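Local coordinates for GCN5-related N-acetyltransferase (Kribbella flavida, PDB 4H89), which probably transfers an acyl group, likely acetyl from acetyl-coenzyme A, to an acceptor that is not known, at residues A[13-16]-A[17-20]; A[138-141]-A[142-145]; A[156-159]-A[160-163]. All blocks are in the same frame, centred on the assembly; numbering follows the deposited sequence.

Contact 1. Residues A[13-16]-A[17-20]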
loop_
_atom_site.group_PDB
_atom_site.type_symbol
_atom_site.label_atom_id
_atom_site.label_comp_id
_atom_site.label_asym_id
_atom_site.label_seq_id
_atom_site.Cartn_x
_atom_site.Cartn_y
_atom_site.Cartn_z
ATOM N N ASP A 13 -18.981 14.989 7.750
ATOM C CA ASP A 13 -18.998 13.557 7.651
ATOM C C ASP A 13 -19.983 13.130 6.539
ATOM O O ASP A 13 -21.068 13.670 6.380
ATOM C CB ASP A 13 -19.466 12.879 8.942
ATOM C CG ASP A 13 -18.498 12.991 10.078
ATOM O OD1 ASP A 13 -17.461 13.654 10.001
ATOM O OD2 ASP A 13 -18.847 12.384 11.120
ATOM N N ALA A 14 -19.579 12.141 5.756
ATOM C CA ALA A 14 -20.436 11.564 4.742
ATOM C C ALA A 14 -21.576 10.817 5.432
ATOM O O ALA A 14 -21.376 10.188 6.464
ATOM C CB ALA A 14 -19.642 10.622 3.861
ATOM N N GLU A 15 -22.759 10.892 4.823
ATOM C CA GLU A 15 -23.932 10.142 5.240
ATOM C C GLU A 15 -24.093 9.026 4.240
ATOM O O GLU A 15 -23.640 9.137 3.103
ATOM C CB GLU A 15 -25.175 11.068 5.248
ATOM C CG GLU A 15 -25.013 12.157 6.342
ATOM C CD GLU A 15 -25.907 13.413 6.239
ATOM O OE1 GLU A 15 -26.956 13.403 5.549
ATOM O OE2 GLU A 15 -25.550 14.444 6.886
ATOM N N ASP A 16 -24.732 7.942 4.629
ATOM C CA ASP A 16 -24.931 6.804 3.710
ATOM C C ASP A 16 -25.613 7.185 2.412
ATOM O O ASP A 16 -25.212 6.737 1.315
ATOM C CB ASP A 16 -25.723 5.728 4.398
ATOM C CG ASP A 16 -24.984 5.150 5.563
ATOM O OD1 ASP A 16 -23.923 4.502 5.325
ATOM O OD2 ASP A 16 -25.443 5.390 6.707
ATOM N N ALA A 17 -26.547 8.113 2.527
ATOM C CA ALA A 17 -27.254 8.660 1.396
ATOM C C ALA A 17 -26.414 9.470 0.428
ATOM O O ALA A 17 -26.888 9.725 -0.692
ATOM C CB ALA A 17 -28.432 9.489 1.888
ATOM N N ASP A 18 -25.189 9.894 0.812
ATOM C CA ASP A 18 -24.303 10.612 -0.122
ATOM C C ASP A 18 -23.634 9.692 -1.135
ATOM O O ASP A 18 -23.098 10.168 -2.123
ATOM C CB ASP A 18 -23.221 11.325 0.690
ATOM C CG ASP A 18 -23.757 12.405 1.581
ATOM O OD1 ASP A 18 -24.692 13.107 1.216
ATOM O OD2 ASP A 18 -23.129 12.610 2.661
ATOM N N TRP A 19 -23.613 8.377 -0.883
ATOM C CA TRP A 19 -22.826 7.472 -1.746
ATOM C C TRP A 19 -23.211 7.552 -3.238
ATOM O O TRP A 19 -22.321 7.584 -4.084
ATOM C CB TRP A 19 -22.812 6.022 -1.217
ATOM C CG TRP A 19 -22.211 5.074 -2.180
ATOM C CD1 TRP A 19 -22.872 4.123 -2.916
ATOM C CD2 TRP A 19 -20.852 5.070 -2.671
ATOM N NE1 TRP A 19 -22.004 3.517 -3.764
ATOM C CE2 TRP A 19 -20.754 4.058 -3.614
ATOM C CE3 TRP A 19 -19.706 5.790 -2.343
ATOM C CZ2 TRP A 19 -19.583 3.782 -4.279
ATOM C CZ3 TRP A 19 -18.523 5.522 -3.001
ATOM C CH2 TRP A 19 -18.480 4.512 -3.969
ATOM N N PRO A 20 -24.507 7.594 -3.581
ATOM C CA PRO A 20 -24.833 7.713 -4.998
ATOM C C PRO A 20 -24.279 8.904 -5.705
ATOM O O PRO A 20 -24.036 8.823 -6.890
ATOM C CB PRO A 20 -26.381 7.695 -5.006
ATOM C CG PRO A 20 -26.729 6.934 -3.778
ATOM C CD PRO A 20 -25.720 7.388 -2.778
#

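Contact 2. Residues A[138-141]-A[142-145]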
loop_
_atom_site.group_PDB
_atom_site.type_symbol
_atom_site.label_atom_id
_atom_site.label_comp_id
_atom_site.label_asym_id
_atom_site.label_seq_id
_atom_site.Cartn_x
_atom_site.Cartn_y
_atom_site.Cartn_z
ATOM N N VAL A 138 -0.083 17.535 -6.597
ATOM C CA VAL A 138 1.230 17.617 -6.011
ATOM C C VAL A 138 1.451 18.977 -5.386
ATOM O O VAL A 138 1.857 19.091 -4.238
ATOM C CB VAL A 138 2.366 17.269 -7.004
ATOM C CG1 VAL A 138 3.706 17.420 -6.323
ATOM C CG2 VAL A 138 2.241 15.821 -7.495
ATOM N N LYS A 139 1.237 20.032 -6.156
ATOM C CA LYS A 139 1.452 21.380 -5.680
ATOM C C LYS A 139 0.504 21.740 -4.546
ATOM O O LYS A 139 0.887 22.448 -3.625
ATOM C CB LYS A 139 1.375 22.376 -6.841
ATOM C CG LYS A 139 2.572 22.168 -7.784
ATOM C CD LYS A 139 2.535 23.167 -8.914
ATOM C CE LYS A 139 3.643 22.908 -9.929
ATOM N NZ LYS A 139 4.996 22.856 -9.290
ATOM N N LEU A 140 -0.734 21.271 -4.610
ATOM C CA LEU A 140 -1.691 21.532 -3.548
ATOM C C LEU A 140 -1.212 20.861 -2.262
ATOM O O LEU A 140 -1.156 21.494 -1.221
ATOM C CB LEU A 140 -3.088 21.002 -3.935
ATOM C CG LEU A 140 -4.153 21.008 -2.820
ATOM C CD1 LEU A 140 -4.402 22.409 -2.326
ATOM C CD2 LEU A 140 -5.450 20.360 -3.288
ATOM N N TRP A 141 -0.787 19.609 -2.358
ATOM C CA TRP A 141 -0.323 18.913 -1.168
ATOM C C TRP A 141 0.935 19.595 -0.608
ATOM O O TRP A 141 1.063 19.745 0.608
ATOM C CB TRP A 141 -0.036 17.451 -1.432
ATOM C CG TRP A 141 -1.079 16.626 -2.041
ATOM C CD1 TRP A 141 -0.861 15.511 -2.871
ATOM C CD2 TRP A 141 -2.449 16.770 -1.940
ATOM N NE1 TRP A 141 -2.009 14.978 -3.247
ATOM C CE2 TRP A 141 -3.023 15.704 -2.682
ATOM C CE3 TRP A 141 -3.283 17.647 -1.288
ATOM C CZ2 TRP A 141 -4.382 15.545 -2.835
ATOM C CZ3 TRP A 141 -4.635 17.511 -1.453
ATOM C CH2 TRP A 141 -5.190 16.454 -2.199
ATOM N N GLN A 142 1.863 19.998 -1.470
ATOM C CA GLN A 142 3.032 20.764 -1.011
ATOM C C GLN A 142 2.605 22.030 -0.276
ATOM O O GLN A 142 3.211 22.392 0.747
ATOM C CB GLN A 142 3.971 21.077 -2.182
ATOM C CG GLN A 142 4.694 19.833 -2.671
ATOM C CD GLN A 142 5.491 20.060 -3.923
ATOM O OE1 GLN A 142 5.049 20.776 -4.833
ATOM N NE2 GLN A 142 6.624 19.405 -4.019
ATOM N N SER A 143 1.599 22.729 -0.799
ATOM C CA SER A 143 1.125 23.962 -0.163
ATOM C C SER A 143 0.520 23.720 1.220
ATOM O O SER A 143 0.432 24.649 2.023
ATOM C CB SER A 143 0.118 24.700 -1.050
ATOM O OG SER A 143 -1.189 24.150 -0.981
ATOM N N LEU A 144 0.152 22.464 1.489
ATOM C CA LEU A 144 -0.430 22.051 2.755
ATOM C C LEU A 144 0.562 21.312 3.606
ATOM O O LEU A 144 0.176 20.674 4.576
ATOM C CB LEU A 144 -1.671 21.208 2.520
ATOM C CG LEU A 144 -2.838 22.002 1.934
ATOM C CD1 LEU A 144 -3.926 21.029 1.508
ATOM C CD2 LEU A 144 -3.338 23.063 2.892
ATOM N N GLY A 145 1.840 21.358 3.245
ATOM C CA GLY A 145 2.896 20.861 4.101
ATOM C C GLY A 145 3.479 19.507 3.773
ATOM O O GLY A 145 4.388 19.060 4.450
HETATM O O HOH W 1 5.837 20.310 -7.463
#

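Contact 3. Residues A[156-159]-A[160-163]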
loop_
_atom_site.group_PDB
_atom_site.type_symbol
_atom_site.label_atom_id
_atom_site.label_comp_id
_atom_site.label_asym_id
_atom_site.label_seq_id
_atom_site.Cartn_x
_atom_site.Cartn_y
_atom_site.Cartn_z
ATOM N N PHE A 156 3.589 4.086 -13.167
ATOM C CA PHE A 156 2.186 4.317 -13.517
ATOM C C PHE A 156 2.118 4.591 -15.001
ATOM O O PHE A 156 2.844 5.445 -15.495
ATOM C CB PHE A 156 1.666 5.550 -12.735
ATOM C CG PHE A 156 0.191 5.844 -12.923
ATOM C CD1 PHE A 156 -0.241 6.641 -13.976
ATOM C CD2 PHE A 156 -0.757 5.352 -12.053
ATOM C CE1 PHE A 156 -1.585 6.918 -14.108
ATOM C CE2 PHE A 156 -2.089 5.643 -12.177
ATOM C CZ PHE A 156 -2.506 6.423 -13.207
ATOM N N HIS A 157 1.279 3.861 -15.743
ATOM C CA HIS A 157 1.096 4.113 -17.194
ATOM C C HIS A 157 0.011 5.164 -17.411
ATOM O O HIS A 157 -1.155 4.948 -17.135
ATOM C CB HIS A 157 0.750 2.837 -17.953
ATOM C CG HIS A 157 0.782 3.072 -19.426
ATOM N ND1 HIS A 157 -0.327 3.393 -20.160
ATOM C CD2 HIS A 157 1.826 3.151 -20.270
ATOM C CE1 HIS A 157 0.030 3.675 -21.402
ATOM N NE2 HIS A 157 1.332 3.510 -21.506
ATOM N N HIS A 158 0.418 6.350 -17.833
ATOM C CA HIS A 158 -0.459 7.457 -18.073
ATOM C C HIS A 158 -0.887 7.413 -19.544
ATOM O O HIS A 158 -0.051 7.162 -20.406
ATOM C CB HIS A 158 0.303 8.744 -17.750
ATOM C CG HIS A 158 -0.526 9.983 -17.793
ATOM N ND1 HIS A 158 -0.938 10.576 -18.963
ATOM C CD2 HIS A 158 -1.032 10.742 -16.789
ATOM C CE1 HIS A 158 -1.677 11.632 -18.675
ATOM N NE2 HIS A 158 -1.748 11.766 -17.357
ATOM N N PRO A 159 -2.153 7.692 -19.821
ATOM C CA PRO A 159 -2.623 7.565 -21.208
ATOM C C PRO A 159 -2.007 8.517 -22.244
ATOM O O PRO A 159 -2.059 8.227 -23.461
ATOM C CB PRO A 159 -4.139 7.791 -21.089
ATOM C CG PRO A 159 -4.477 7.868 -19.669
ATOM C CD PRO A 159 -3.238 8.045 -18.892
ATOM N N THR A 160 -1.456 9.636 -21.795
ATOM C CA THR A 160 -0.787 10.564 -22.681
ATOM C C THR A 160 0.743 10.562 -22.464
ATOM O O THR A 160 1.506 10.624 -23.419
ATOM C CB THR A 160 -1.296 12.020 -22.423
ATOM O OG1 THR A 160 -2.713 12.061 -22.537
ATOM C CG2 THR A 160 -0.655 12.997 -23.349
ATOM N N HIS A 161 1.209 10.470 -21.218
ATOM C CA HIS A 161 2.623 10.734 -20.894
ATOM C C HIS A 161 3.448 9.481 -20.755
ATOM O O HIS A 161 4.650 9.561 -20.474
ATOM C CB HIS A 161 2.735 11.586 -19.624
ATOM C CG HIS A 161 1.984 12.857 -19.729
ATOM N ND1 HIS A 161 2.080 13.684 -20.834
ATOM C CD2 HIS A 161 1.083 13.422 -18.907
ATOM C CE1 HIS A 161 1.270 14.705 -20.669
ATOM N NE2 HIS A 161 0.670 14.582 -19.501
ATOM N N GLY A 162 2.813 8.317 -20.927
ATOM C CA GLY A 162 3.508 7.050 -20.867
ATOM C C GLY A 162 3.798 6.639 -19.428
ATOM O O GLY A 162 3.069 7.026 -18.493
ATOM N N TYR A 163 4.840 5.854 -19.259
ATOM C CA TYR A 163 5.202 5.418 -17.915
ATOM C C TYR A 163 5.831 6.583 -17.147
ATOM O O TYR A 163 6.815 7.160 -17.597
ATOM C CB TYR A 163 6.153 4.226 -17.911
ATOM C CG TYR A 163 5.542 2.959 -18.462
ATOM C CD1 TYR A 163 4.661 2.198 -17.704
ATOM C CD2 TYR A 163 5.815 2.520 -19.750
ATOM C CE1 TYR A 163 4.101 1.038 -18.206
ATOM C CE2 TYR A 163 5.261 1.359 -20.249
ATOM C CZ TYR A 163 4.411 0.625 -19.500
ATOM O OH TYR A 163 3.822 -0.519 -19.959
#

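Contact 1. Residues A[13-16]-A[17-20]
Asp18 folds back on Glu15 and engages both of its backbone polar atoms. Its OD2 accepts the N-H of Glu15, with OD2 and Glu15 N 2.8 Å apart and a nearly straight N-H...O angle of 176°, although the donor arrives from above the carboxylate plane. In return, the backbone N of Asp18 gives its hydrogen to Glu15 O at 2.9 Å. One residue on, Trp19 N reaches Asp16 O at 3.2 Å, another i to i+3 bond, in keeping with a chain that winds as a 3-10 turn before it becomes a helix. Glu15 N is thus satisfied by the side chain of Asp18, Glu15 O by the amide of Asp18 and Asp16 O by that of Trp19, and aspartate suits position 18 because its short arm just spans the turn. With CG beside its own backbone N (chi1 -65°), the carboxylate is turned toward the preceding loop. The same OD2 also forms a salt bridge with Arg12, so one oxygen of this buried residue holds both a backbone amide and a guanidinium group. Glu15 CB rests 3.6 Å from Asp18 OD2. The carboxylates themselves stay apart, Glu15 OE1 lying 4.9 Å from Asp18 OD2, and Arg12, which forms a long, weak ion pair with Glu15, would probably ease the like charges. At the start of the loop, Asp13 is paired instead with Arg61.

The turn joins strand 10-13 to helix 19-32. Ala14, small enough to sit close to the sheet, has backbone bonds with Thr62 and touches Val64 of strand 61-66, which also meets Asp18. The large indole of Trp19 packs on Ala47, Arg48 and Trp51 of helix 44-51.

Contact 2. Residues A[138-141]-A[142-145]
Leu140 and Leu144, one turn apart, lie side by side and point the same way, their CD1 methyls 4.1 Å from each other. Leu144 CD1 also sits at the edge of the Trp141 indole, near its plane and 4.4 Å from Trp141 CE3, so it fills the angle between ring and leucine. Val138 and Gln142 likewise run alongside each other, Val138 CG1 lying 3.9 Å from Gln142 OE1. A water donates to that amide oxygen and accepts from Lys139 NZ, bridging the two polar side chains. Ser143 turns its OG between its own backbone N and carbonyl carbon (chi1 80°), which lets the hydroxyl donate to Leu140 O at 2.7 Å, in the carbonyl plane and on a lone pair. Trp141 and Val138 take the buried side, where the indole meets Phe127 edge-to-face; the leucines, at its border, touch helix 105-119.

Bonding changes as helix 135-143 ends: Leu144 N makes a weak bond to Leu140 O and a second to Trp141 O. Gly145, with positive phi, is the C-prime residue of a Schellman motif, its N bonded to Gln142 O. Serine hydroxyl and glycine backbone thus serve polar needs at the helix end, while Trp141 and Val138 pack on strands of the sheet.

Contact 3. Residues A[156-159]-A[160-163]
His158 holds CG anti to its backbone N (chi1 -173°), which lays its imidazole beside that of His161 in an offset stack, centroids 4.4 Å apart and planes at 27°. His161 CD2 lies over one side of the His158 ring and Pro159 CD over the other. His158 ND1 meanwhile accepts two backbone N-H groups, Thr160 N at 3.0 Å and His161 N at 3.1 Å; both donors are tilted from the ring plane, Thr160 N less than His161 N. His157, with the same first torsion, sends its ring to the opposite face of the hairpin, where its edge meets the Tyr163 ring in a T-shaped pair with planes at 71°, and His157 CD2 stands over the centre of the phenol, 3.7 Å from Tyr163 CZ. Antiparallel bonds close the turn, His158 N to Gly162 O at 2.8 Å among them, and the positive phi of Gly162 suits a residue without a side chain. With an alanine in place of His158, the amides of Thr160 and His161 would probably lose their shared acceptor, and the His161 ring its stacking partner. Tyr163 also meets His88 of the second subunit edge-to-face. His158 thus does two jobs, ND1 as acceptor and ring face as stacking surface, whereas His157 contributes an edge.

In the fold
The three contacts are local: a helix start, a helix end and a strand reversal. Contact 1 opens helix 19-32 and contact 2 closes helix 135-143, on opposite sides of the chain's centre, nearest atoms about 17 Å apart. All are partly buried, with Asp18 and Trp19, Val138 and Trp141, and Phe156 and His158 buried among more exposed neighbours. In contact 1 a buried aspartate meets backbone needs; in contact 2 an exposed serine and glycine do so. Contact 3, its centre 21 Å from the chain's centre, is the outermost and relies on aromatic rings, Tyr163 also facing the second subunit. It leads into strand 164-172, on which the helix of contact 2 packs.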